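Local coordinates for putative lipoprotein YcdA (Bacillus subtilis subsp. subtilis str. 168, PDB 4R4G) that is of unknown function but is probably a membrane-attached lipoprotein with an N-terminal Ig-like domain joined by a kinked helix to a C-terminal alpha/beta domain, at residues E7-K10 / A15-K18; L39-N44 / K106-N111; V47-T50 / P54-V57; D73-P76 / E81-Q84; N111-S116 / P122-F127. One frame throughout, in Å; residues are numbered along the deposited sequence.

Overall arrangement
All five contacts lie in the N-terminal Ig-like domain, on one side of the chain's centre. Contact 1 is the edge hairpin of the sheet holding strands 9-11, 16-25, 39-48 and 93-102; contact 5 pairs strands 107-112 and 125-130 of the facing sheet. Contact 2 spans the core between the two sheets, its centre about 16 Å from that of contact 5, with which it shares Asn111. Contact 3 packs the end of strand 39-48 against strand 55-57, across the short turn between them, and touches contacts 1, 4 and 5. Contact 4 ties up the loop before strand 86-88. Along the chain contacts 3 and 4 fall between the halves of contact 2, so local turns and one long-range closure together build the sandwich.

Contact 1. Residues E7-K10 / A15-K18; sequences ETEK and AQVK
Val17 N bonds to Lys10 O at 2.9 Å, and Lys10 N returns the bond to Val17 O at 3.1 Å, nearly straight at 169°. This reciprocal pair sets the register of an antiparallel beta hairpin, in which strand 9-11 turns back into strand 16-25 at the margin of an Ig-like sheet. The next pair, Glu9 with Lys18, is non-hydrogen-bonded; here Lys18 CA offers a CA-H...O contact to Thr8 O, 3.4 Å away. The side chains of Glu9 and Lys18 run alongside in the same direction, with Glu9 CG 3.9 Å from Lys18 CG. Glu9 OE1 settles against Lys18 CD at 3.6 Å, while the lysine chain bends at chi3 (-118°) and keeps NZ 4.6 Å from OE1. A leucine in place of Glu9 would remove the carboxylate, which would probably leave the Lys18 ammonium group without this nearby negative charge and its CD without the OE1 contact. On the other face, Lys10 and Val17 pack against Val125 and Phe127 of the opposing sheet, and Lys10 NZ makes a weak hydrogen bond to Thr126 O. Between the two strands, the polar grip comes from the two backbone bonds, with the opposite charges of Glu9 and Lys18 probably adding a modest attraction.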
# COMPACT_ATOMS: atom_id res chain seq x y z
N GLU A 7 -9.93 -31.95 11.72
CA GLU A 7 -10.02 -30.52 11.44
C GLU A 7 -9.55 -30.08 10.02
O GLU A 7 -10.34 -29.47 9.28
CB GLU A 7 -9.26 -29.70 12.51
CG GLU A 7 -9.84 -28.31 12.75
CD GLU A 7 -9.10 -27.41 13.73
OE1 GLU A 7 -8.57 -27.92 14.74
OE2 GLU A 7 -9.10 -26.18 13.50
N THR A 8 -8.28 -30.39 9.64
CA THR A 8 -7.67 -29.94 8.37
C THR A 8 -7.44 -31.06 7.34
O THR A 8 -6.99 -30.79 6.23
CB THR A 8 -6.33 -29.22 8.64
OG1 THR A 8 -5.43 -30.12 9.29
CG2 THR A 8 -6.50 -27.96 9.48
N GLU A 9 -7.75 -32.30 7.70
CA GLU A 9 -7.62 -33.42 6.78
C GLU A 9 -8.85 -34.26 6.87
O GLU A 9 -9.23 -34.67 7.96
CB GLU A 9 -6.35 -34.26 7.07
CG GLU A 9 -6.11 -35.38 6.07
CD GLU A 9 -4.96 -36.31 6.40
OE1 GLU A 9 -3.80 -35.83 6.43
OE2 GLU A 9 -5.21 -37.52 6.58
N LYS A 10 -9.53 -34.46 5.74
CA LYS A 10 -10.74 -35.27 5.66
C LYS A 10 -10.69 -36.04 4.37
O LYS A 10 -9.97 -35.66 3.45
CB LYS A 10 -12.02 -34.43 5.78
CG LYS A 10 -12.31 -33.93 7.19
CD LYS A 10 -13.68 -33.30 7.35
CE LYS A 10 -13.77 -32.46 8.61
NZ LYS A 10 -15.15 -32.44 9.16
N ALA A 15 -11.44 -39.65 -2.66
CA ALA A 15 -10.43 -38.59 -2.59
C ALA A 15 -10.11 -38.18 -1.16
O ALA A 15 -10.93 -38.37 -0.26
CB ALA A 15 -10.89 -37.37 -3.38
N GLN A 16 -8.89 -37.63 -0.94
CA GLN A 16 -8.45 -37.13 0.36
C GLN A 16 -8.03 -35.67 0.21
O GLN A 16 -7.17 -35.36 -0.61
CB GLN A 16 -7.31 -37.98 0.96
CG GLN A 16 -6.87 -37.48 2.36
CD GLN A 16 -5.50 -37.94 2.80
OE1 GLN A 16 -5.36 -38.67 3.79
NE2 GLN A 16 -4.47 -37.47 2.11
N VAL A 17 -8.64 -34.78 1.00
CA VAL A 17 -8.34 -33.36 0.92
C VAL A 17 -7.66 -32.92 2.21
O VAL A 17 -8.11 -33.25 3.30
CB VAL A 17 -9.60 -32.52 0.61
CG1 VAL A 17 -9.26 -31.05 0.39
CG2 VAL A 17 -10.34 -33.08 -0.60
N LYS A 18 -6.57 -32.18 2.05
CA LYS A 18 -5.79 -31.62 3.14
C LYS A 18 -5.70 -30.13 2.95
O LYS A 18 -5.35 -29.69 1.86
CB LYS A 18 -4.37 -32.24 3.20
CG LYS A 18 -4.31 -33.76 3.00
CD LYS A 18 -2.91 -34.34 3.29
CE LYS A 18 -2.30 -34.99 2.07
NZ LYS A 18 -1.56 -36.23 2.43

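Contact 2. Residues L39-N44 / K106-N111; sequences LVLKVN and KQYELN
The Tyr108 ring meets Leu41 obliquely: Leu41 CD2 lies 3.9 Å from ring atom CD2 of Tyr108, and Leu41 CD1 is 4.1 Å from CE2 of the same ring. One ring face carries the carbonyl oxygen of Lys106, which sits 3.5 Å above the plane and is displaced toward the rim. The ring takes this place with CG anti to the carbonyl carbon of Tyr108 (chi1 -41°), which swings the phenol back along its own strand. Its hydroxyl oxygen there accepts the backbone N-H of Lys106, OH to N 3.1 Å, in an almost straight bond of 169°, and also bonds to Asp103 O. Both sheets of the Ig-like sandwich take part: strand 39-48 belongs to one and strand 107-112 to the other, and the facing residues stand 9.6 Å apart from Leu41 CA to Tyr108 CA. A phenylalanine in place of Tyr108 would lack the hydroxyl, which would probably leave the Lys106 N-H and the Asp103 carbonyl without their shared partner and free the turn before the strand to shift. Farther along, Val43 and Leu110 slide past each other in opposite directions, Val43 CG1 meeting Leu110 CD2 at 4.0 Å. Around these pairs, Val22 and Leu64 also pack on Leu41, while Ile19 packs on Val43 and Val102 on Tyr108.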
# COMPACT_ATOMS: atom_id res chain seq x y z
N LEU A 39 -11.89 -8.94 1.82
CA LEU A 39 -10.59 -9.57 1.62
C LEU A 39 -10.78 -10.79 0.75
O LEU A 39 -11.91 -11.11 0.35
CB LEU A 39 -9.94 -9.94 2.96
CG LEU A 39 -9.56 -8.79 3.90
CD1 LEU A 39 -9.00 -9.32 5.20
CD2 LEU A 39 -8.53 -7.85 3.24
N VAL A 40 -9.69 -11.47 0.45
CA VAL A 40 -9.74 -12.69 -0.34
C VAL A 40 -9.13 -13.76 0.52
O VAL A 40 -8.01 -13.58 1.00
CB VAL A 40 -9.05 -12.52 -1.72
CG1 VAL A 40 -8.85 -13.86 -2.43
CG2 VAL A 40 -9.85 -11.56 -2.60
N LEU A 41 -9.87 -14.86 0.78
CA LEU A 41 -9.36 -15.95 1.60
C LEU A 41 -8.58 -16.90 0.70
O LEU A 41 -9.12 -17.42 -0.28
CB LEU A 41 -10.51 -16.66 2.32
CG LEU A 41 -10.14 -17.73 3.35
CD1 LEU A 41 -9.74 -17.10 4.67
CD2 LEU A 41 -11.28 -18.67 3.56
N LYS A 42 -7.27 -17.06 0.99
CA LYS A 42 -6.36 -17.93 0.22
C LYS A 42 -6.22 -19.22 1.01
O LYS A 42 -5.64 -19.23 2.10
CB LYS A 42 -5.00 -17.24 -0.04
CG LYS A 42 -4.02 -18.00 -0.93
CD LYS A 42 -2.80 -17.14 -1.20
CE LYS A 42 -1.57 -17.93 -1.58
NZ LYS A 42 -0.54 -17.07 -2.22
N VAL A 43 -6.80 -20.30 0.47
CA VAL A 43 -6.79 -21.64 1.06
C VAL A 43 -5.92 -22.55 0.17
O VAL A 43 -6.29 -22.81 -0.97
CB VAL A 43 -8.24 -22.20 1.25
CG1 VAL A 43 -8.24 -23.49 2.05
CG2 VAL A 43 -9.16 -21.17 1.89
N ASN A 44 -4.74 -22.96 0.68
CA ASN A 44 -3.85 -23.88 -0.05
C ASN A 44 -4.29 -25.27 0.31
O ASN A 44 -4.36 -25.59 1.50
CB ASN A 44 -2.35 -23.65 0.26
CG ASN A 44 -1.43 -24.50 -0.59
OD1 ASN A 44 -1.14 -25.67 -0.30
ND2 ASN A 44 -1.00 -23.96 -1.71
N LYS A 106 -14.95 -14.14 9.72
CA LYS A 106 -16.22 -14.84 9.83
C LYS A 106 -16.01 -16.36 9.94
O LYS A 106 -14.86 -16.82 10.08
CB LYS A 106 -17.17 -14.48 8.67
CG LYS A 106 -17.54 -12.98 8.58
CD LYS A 106 -18.24 -12.38 9.82
CE LYS A 106 -18.63 -10.92 9.63
NZ LYS A 106 -19.16 -10.29 10.89
N GLN A 107 -17.11 -17.13 9.97
CA GLN A 107 -17.04 -18.58 10.06
C GLN A 107 -17.23 -19.17 8.68
O GLN A 107 -18.31 -19.05 8.09
CB GLN A 107 -18.05 -19.13 11.08
CG GLN A 107 -17.77 -18.68 12.51
CD GLN A 107 -16.32 -18.86 12.93
OE1 GLN A 107 -15.77 -19.97 12.87
NE2 GLN A 107 -15.67 -17.77 13.33
N TYR A 108 -16.15 -19.71 8.11
CA TYR A 108 -16.19 -20.26 6.76
C TYR A 108 -16.33 -21.77 6.78
O TYR A 108 -16.13 -22.42 7.80
CB TYR A 108 -14.97 -19.81 5.92
CG TYR A 108 -14.60 -18.35 6.14
CD1 TYR A 108 -15.46 -17.33 5.73
CD2 TYR A 108 -13.43 -17.99 6.80
CE1 TYR A 108 -15.16 -15.99 5.97
CE2 TYR A 108 -13.11 -16.65 7.02
CZ TYR A 108 -13.98 -15.65 6.61
OH TYR A 108 -13.67 -14.34 6.86
N GLU A 109 -16.79 -22.29 5.64
CA GLU A 109 -16.97 -23.69 5.39
C GLU A 109 -16.55 -23.94 3.96
O GLU A 109 -17.11 -23.34 3.05
CB GLU A 109 -18.40 -24.14 5.66
CG GLU A 109 -18.60 -25.62 5.40
CD GLU A 109 -19.90 -26.24 5.89
OE1 GLU A 109 -20.02 -26.48 7.11
OE2 GLU A 109 -20.75 -26.56 5.03
N LEU A 110 -15.50 -24.76 3.79
CA LEU A 110 -14.98 -25.15 2.50
C LEU A 110 -15.53 -26.52 2.18
O LEU A 110 -15.39 -27.42 3.00
CB LEU A 110 -13.44 -25.15 2.49
CG LEU A 110 -12.75 -25.51 1.17
CD1 LEU A 110 -12.77 -24.36 0.22
CD2 LEU A 110 -11.32 -25.91 1.41
N ASN A 111 -16.19 -26.66 1.00
CA ASN A 111 -16.72 -27.96 0.56
C ASN A 111 -16.02 -28.37 -0.71
O ASN A 111 -15.75 -27.53 -1.56
CB ASN A 111 -18.26 -27.96 0.35
CG ASN A 111 -18.84 -29.34 -0.01
OD1 ASN A 111 -18.90 -30.27 0.81
ND2 ASN A 111 -19.25 -29.52 -1.27

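Contact 3. Residues V47-T50 / P54-V57; sequences VKNT and PLNV
In Val47 and Val57 alike, CG1 stands anti to the backbone N (chi1 -172° and 177°), and the two side chains meet tip to tip with both methyls of each engaged. Val47 CG1 touches Val57 CG2 at 4.0 Å, and the remaining two methyls, Val47 CG2 and Val57 CG1, are equally far apart. Asn49 has the same kind of first torsion (chi1 -179°), which sends its amide across to Leu55 at a slant. The nitrogen ND2 of Asn49 rests 3.5 Å from Leu55 CB, with Asn49 CG behind it at 3.8 Å from that same carbon. ND2 is close to Leu55 N as well, but both are donors, and the amide finds its acceptors just outside the two segments. It bonds to Asp53 O and Ile88 O, while Asn49 OD1 takes a weak bond from Gly51 N. The buried amide is held mainly through its nitrogen, which has two acceptors and joins the turn after strand 39-48 to strand 86-88, and more weakly through OD1. Leu55 also packs on Ala15, Pro114 and Tyr112. The contact closes one end of the Ig-like sandwich: Tyr112 of strand 107-112 packs against both valines too, Val94 of strand 93-102 lies against the same pair, and strand 55-57 pairs with strand 86-88.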
# COMPACT_ATOMS: atom_id res chain seq x y z
N VAL A 47 -5.04 -32.44 -2.90
CA VAL A 47 -6.06 -33.47 -3.14
C VAL A 47 -5.36 -34.75 -3.59
O VAL A 47 -4.77 -34.78 -4.67
CB VAL A 47 -7.18 -33.02 -4.13
CG1 VAL A 47 -8.31 -34.05 -4.20
CG2 VAL A 47 -7.74 -31.65 -3.75
N LYS A 48 -5.42 -35.80 -2.75
CA LYS A 48 -4.86 -37.14 -3.01
C LYS A 48 -5.96 -38.05 -3.55
O LYS A 48 -7.05 -38.10 -2.96
CB LYS A 48 -4.24 -37.73 -1.72
CG LYS A 48 -3.46 -39.03 -1.92
CD LYS A 48 -2.21 -39.14 -1.03
CE LYS A 48 -1.47 -40.44 -1.27
NZ LYS A 48 -0.12 -40.46 -0.66
N ASN A 49 -5.71 -38.75 -4.67
CA ASN A 49 -6.69 -39.68 -5.24
C ASN A 49 -6.59 -40.99 -4.45
O ASN A 49 -5.64 -41.74 -4.65
CB ASN A 49 -6.48 -39.89 -6.76
CG ASN A 49 -7.46 -40.82 -7.46
OD1 ASN A 49 -8.33 -41.47 -6.86
ND2 ASN A 49 -7.32 -40.93 -8.77
N THR A 50 -7.54 -41.24 -3.52
CA THR A 50 -7.53 -42.47 -2.70
C THR A 50 -8.23 -43.64 -3.42
O THR A 50 -8.16 -44.77 -2.93
CB THR A 50 -8.13 -42.24 -1.30
OG1 THR A 50 -9.43 -41.66 -1.39
CG2 THR A 50 -7.23 -41.42 -0.40
N PRO A 54 -8.60 -42.70 -12.61
CA PRO A 54 -8.04 -41.34 -12.58
C PRO A 54 -9.13 -40.32 -12.26
O PRO A 54 -10.29 -40.50 -12.66
CB PRO A 54 -7.46 -41.15 -13.99
CG PRO A 54 -7.38 -42.54 -14.57
CD PRO A 54 -8.56 -43.24 -13.98
N LEU A 55 -8.77 -39.28 -11.48
CA LEU A 55 -9.65 -38.24 -10.96
C LEU A 55 -9.28 -36.85 -11.46
O LEU A 55 -8.17 -36.39 -11.19
CB LEU A 55 -9.55 -38.28 -9.42
CG LEU A 55 -10.38 -37.28 -8.60
CD1 LEU A 55 -11.88 -37.55 -8.72
CD2 LEU A 55 -9.94 -37.29 -7.15
N ASN A 56 -10.23 -36.16 -12.12
CA ASN A 56 -10.00 -34.77 -12.54
C ASN A 56 -10.21 -33.86 -11.34
O ASN A 56 -11.21 -34.02 -10.65
CB ASN A 56 -10.92 -34.35 -13.68
CG ASN A 56 -10.88 -35.19 -14.92
OD1 ASN A 56 -9.89 -35.20 -15.66
ND2 ASN A 56 -12.00 -35.81 -15.24
N VAL A 57 -9.28 -32.91 -11.08
CA VAL A 57 -9.41 -31.99 -9.95
C VAL A 57 -9.30 -30.56 -10.49
O VAL A 57 -8.33 -30.22 -11.18
CB VAL A 57 -8.42 -32.27 -8.79
CG1 VAL A 57 -8.55 -31.23 -7.68
CG2 VAL A 57 -8.63 -33.68 -8.21

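Contact 4. Residues D73-P76 / E81-Q84; sequences DTDP and EKLQ
Lys82 reaches across to the 73-76 segment as an extended arm, its CB lying 4.1 Å from CD of the Pro76 ring. Its CG stands anti to the backbone N (chi1 -161°), directing the chain past the proline at about a right angle. Farther out, Lys82 CD lies 3.4 Å from Asp75 OD1 and 4.0 Å from Pro76 CD, and Lys82 CE passes near Thr74 O and Asp75 OD1. The ammonium tip then divides its bonds: NZ of Lys82 donates to Thr74 O at 2.7 Å, approaching 39° out of the carbonyl plane, and makes a salt bridge to Asp75 OD1 at 2.9 Å, again from above the carboxylate plane. Both segments belong to the long loop between strands 69-71 and 86-88 of the Ig-like domain. The loop lies along strand 93-102, where backbone bonds join Thr74 to Phe99 and Leu83 to Asn97. Asp73 OD2, 4.4 Å from Lys82 NZ, is too distant for a salt bridge but probably adds to the negative surroundings of the amine. Beside the lysine, Pro76 CG slides past Glu81 CB at 4.0 Å. Phe99 packs against both Pro76 and Lys82, and the hydroxyl of Thr74 is held by Asp31.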
# COMPACT_ATOMS: atom_id res chain seq x y z
N ASP A 73 -16.00 -17.14 -5.88
CA ASP A 73 -14.64 -17.57 -6.03
C ASP A 73 -13.95 -16.43 -6.77
O ASP A 73 -14.60 -15.69 -7.51
CB ASP A 73 -14.54 -18.91 -6.77
CG ASP A 73 -15.30 -18.95 -8.07
OD1 ASP A 73 -16.56 -18.86 -8.03
OD2 ASP A 73 -14.64 -19.07 -9.13
N THR A 74 -12.68 -16.22 -6.52
CA THR A 74 -12.05 -15.14 -7.24
C THR A 74 -10.72 -15.62 -7.78
O THR A 74 -10.37 -16.79 -7.61
CB THR A 74 -12.02 -13.86 -6.44
OG1 THR A 74 -11.65 -12.81 -7.32
CG2 THR A 74 -11.10 -13.92 -5.23
N ASP A 75 -10.02 -14.75 -8.50
CA ASP A 75 -8.76 -15.10 -9.12
C ASP A 75 -7.66 -14.22 -8.60
O ASP A 75 -7.91 -13.03 -8.37
CB ASP A 75 -8.86 -14.99 -10.67
CG ASP A 75 -9.63 -16.10 -11.36
OD1 ASP A 75 -9.43 -17.26 -10.99
OD2 ASP A 75 -10.40 -15.81 -12.28
N PRO A 76 -6.42 -14.75 -8.43
CA PRO A 76 -5.30 -13.87 -8.02
C PRO A 76 -4.85 -13.02 -9.22
O PRO A 76 -5.40 -13.21 -10.31
CB PRO A 76 -4.24 -14.89 -7.57
CG PRO A 76 -4.45 -16.05 -8.45
CD PRO A 76 -5.94 -16.12 -8.71
N GLU A 81 -0.93 -18.85 -10.00
CA GLU A 81 -0.87 -19.01 -8.54
C GLU A 81 -2.06 -19.77 -7.98
O GLU A 81 -2.17 -19.91 -6.76
CB GLU A 81 -0.85 -17.64 -7.85
CG GLU A 81 0.42 -16.79 -7.94
CD GLU A 81 0.25 -15.47 -7.19
OE1 GLU A 81 -0.35 -15.48 -6.09
OE2 GLU A 81 0.67 -14.42 -7.73
N LYS A 82 -2.99 -20.21 -8.84
CA LYS A 82 -4.21 -20.87 -8.43
C LYS A 82 -4.14 -22.33 -8.79
O LYS A 82 -3.37 -22.69 -9.68
CB LYS A 82 -5.41 -20.19 -9.12
CG LYS A 82 -6.76 -20.45 -8.46
CD LYS A 82 -7.84 -19.61 -9.06
CE LYS A 82 -9.20 -20.13 -8.66
NZ LYS A 82 -10.29 -19.16 -8.94
N LEU A 83 -4.95 -23.17 -8.12
CA LEU A 83 -5.04 -24.59 -8.41
C LEU A 83 -5.38 -24.78 -9.89
O LEU A 83 -6.27 -24.10 -10.41
CB LEU A 83 -6.08 -25.28 -7.51
CG LEU A 83 -6.32 -26.79 -7.74
CD1 LEU A 83 -5.11 -27.62 -7.37
CD2 LEU A 83 -7.51 -27.27 -6.96
N GLN A 84 -4.63 -25.65 -10.58
CA GLN A 84 -4.84 -25.85 -12.00
C GLN A 84 -5.60 -27.11 -12.28
O GLN A 84 -5.37 -28.14 -11.64
CB GLN A 84 -3.52 -25.85 -12.77
CG GLN A 84 -2.69 -24.56 -12.65
CD GLN A 84 -3.34 -23.31 -13.21
OE1 GLN A 84 -3.83 -23.26 -14.35
NE2 GLN A 84 -3.31 -22.26 -12.42

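Contact 5. Residues N111-S116 / P122-F127; sequences NYTPES and PKSVTF
Lys123 NZ donates a hydrogen bond to Ser116 O at 2.7 Å, coming in 52° out of the carbonyl plane, and another to Gly118 O. The aliphatic part of the chain is packed on the way: Lys123 CG meets Pro114 CG at 3.8 Å, CD lies against Ser116 CB, and CE passes Pro114 O. Lys123 begins with CG between its backbone N and carbonyl carbon (chi1 64°), then runs extended, laying its whole length along the turn from Pro114 to Ser116. Next along, Thr113 OG1 donates to Ser124 OG at 2.7 Å, and the serine oxygen is bonded in addition to Lys120 O. Regular antiparallel pairing begins beyond them. Tyr112 N bonds to Val125 O at 2.8 Å, and Val125 N bonds to Tyr112 O at 3.0 Å, making these two the hydrogen-bonded pair, with Asn111 opposite Thr126 as the non-hydrogen-bonded one. Val125 CG2 sits at the edge of the Tyr112 ring, 4.1 Å from its CD2, and the backbone N of Pro114 lies 3.7 Å above one face of that ring. In the second shell, Phe62 meets the Tyr112 ring, and Val17 of the facing sheet packs on Tyr112 and Val125. Strands 107-112 and 125-130 are thus joined by backbone bonds where the sheet is regular and by side chains where it frays into the turn; the buried lysine's positive charge is met by backbone carbonyls, whose dipoles probably stabilise it.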
# COMPACT_ATOMS: atom_id res chain seq x y z
N ASN A 111 -16.19 -26.66 1.00
CA ASN A 111 -16.72 -27.96 0.56
C ASN A 111 -16.02 -28.37 -0.71
O ASN A 111 -15.75 -27.53 -1.56
CB ASN A 111 -18.26 -27.96 0.35
CG ASN A 111 -18.84 -29.34 -0.01
OD1 ASN A 111 -18.90 -30.27 0.81
ND2 ASN A 111 -19.25 -29.52 -1.27
N TYR A 112 -15.69 -29.68 -0.81
CA TYR A 112 -15.03 -30.30 -1.96
C TYR A 112 -15.91 -31.41 -2.47
O TYR A 112 -16.24 -32.31 -1.69
CB TYR A 112 -13.63 -30.83 -1.65
CG TYR A 112 -13.06 -31.68 -2.78
CD1 TYR A 112 -12.77 -31.13 -4.02
CD2 TYR A 112 -12.87 -33.05 -2.61
CE1 TYR A 112 -12.23 -31.90 -5.05
CE2 TYR A 112 -12.37 -33.84 -3.65
CZ TYR A 112 -12.05 -33.27 -4.87
OH TYR A 112 -11.57 -34.06 -5.89
N THR A 113 -16.29 -31.35 -3.76
CA THR A 113 -17.09 -32.37 -4.43
C THR A 113 -16.25 -32.90 -5.58
O THR A 113 -16.07 -32.21 -6.60
CB THR A 113 -18.50 -31.86 -4.81
OG1 THR A 113 -19.24 -31.58 -3.62
CG2 THR A 113 -19.29 -32.87 -5.65
N PRO A 114 -15.71 -34.13 -5.41
CA PRO A 114 -14.87 -34.73 -6.47
C PRO A 114 -15.62 -34.97 -7.77
O PRO A 114 -16.82 -35.21 -7.76
CB PRO A 114 -14.41 -36.06 -5.85
CG PRO A 114 -15.42 -36.36 -4.80
CD PRO A 114 -15.84 -35.03 -4.25
N GLU A 115 -14.89 -34.83 -8.91
CA GLU A 115 -15.42 -34.99 -10.26
C GLU A 115 -15.54 -36.47 -10.54
O GLU A 115 -14.68 -37.10 -11.17
CB GLU A 115 -14.56 -34.25 -11.30
CG GLU A 115 -14.55 -32.75 -11.12
CD GLU A 115 -13.95 -31.89 -12.22
OE1 GLU A 115 -13.52 -32.45 -13.25
OE2 GLU A 115 -13.92 -30.65 -12.06
N SER A 116 -16.62 -37.05 -9.99
CA SER A 116 -16.92 -38.46 -10.02
C SER A 116 -18.37 -38.70 -10.40
O SER A 116 -19.22 -37.83 -10.23
CB SER A 116 -16.63 -39.06 -8.64
OG SER A 116 -17.17 -40.35 -8.41
N PRO A 122 -22.13 -38.41 -0.33
CA PRO A 122 -21.22 -39.42 0.26
C PRO A 122 -19.74 -39.24 -0.12
O PRO A 122 -18.86 -39.41 0.74
CB PRO A 122 -21.79 -40.76 -0.26
CG PRO A 122 -23.19 -40.45 -0.73
CD PRO A 122 -23.10 -39.06 -1.25
N LYS A 123 -19.45 -38.86 -1.38
CA LYS A 123 -18.09 -38.69 -1.90
C LYS A 123 -17.48 -37.32 -1.52
O LYS A 123 -16.27 -37.16 -1.68
CB LYS A 123 -18.07 -38.88 -3.45
CG LYS A 123 -18.88 -37.85 -4.25
CD LYS A 123 -18.96 -38.08 -5.78
CE LYS A 123 -19.44 -36.81 -6.46
NZ LYS A 123 -20.11 -37.05 -7.77
N SER A 124 -18.29 -36.35 -1.03
CA SER A 124 -17.87 -34.97 -0.67
C SER A 124 -17.25 -34.84 0.73
O SER A 124 -17.49 -35.67 1.59
CB SER A 124 -19.06 -34.03 -0.76
OG SER A 124 -19.48 -33.82 -2.09
N VAL A 125 -16.44 -33.78 0.95
CA VAL A 125 -15.84 -33.46 2.26
C VAL A 125 -16.02 -31.98 2.51
O VAL A 125 -15.94 -31.18 1.58
CB VAL A 125 -14.38 -33.90 2.55
CG1 VAL A 125 -14.27 -35.40 2.78
CG2 VAL A 125 -13.41 -33.42 1.48
N THR A 126 -16.26 -31.64 3.77
CA THR A 126 -16.53 -30.29 4.21
C THR A 126 -15.60 -29.91 5.40
O THR A 126 -15.45 -30.69 6.33
CB THR A 126 -18.04 -30.16 4.52
OG1 THR A 126 -18.30 -28.86 5.05
CG2 THR A 126 -18.56 -31.18 5.53
N PHE A 127 -14.99 -28.72 5.36
CA PHE A 127 -14.12 -28.22 6.44
C PHE A 127 -14.63 -26.90 7.00
O PHE A 127 -15.09 -26.05 6.25
CB PHE A 127 -12.68 -27.99 5.95
CG PHE A 127 -12.02 -29.16 5.26
CD1 PHE A 127 -12.20 -29.38 3.90
CD2 PHE A 127 -11.15 -29.99 5.95
CE1 PHE A 127 -11.58 -30.45 3.25
CE2 PHE A 127 -10.52 -31.07 5.31
CZ PHE A 127 -10.74 -31.29 3.96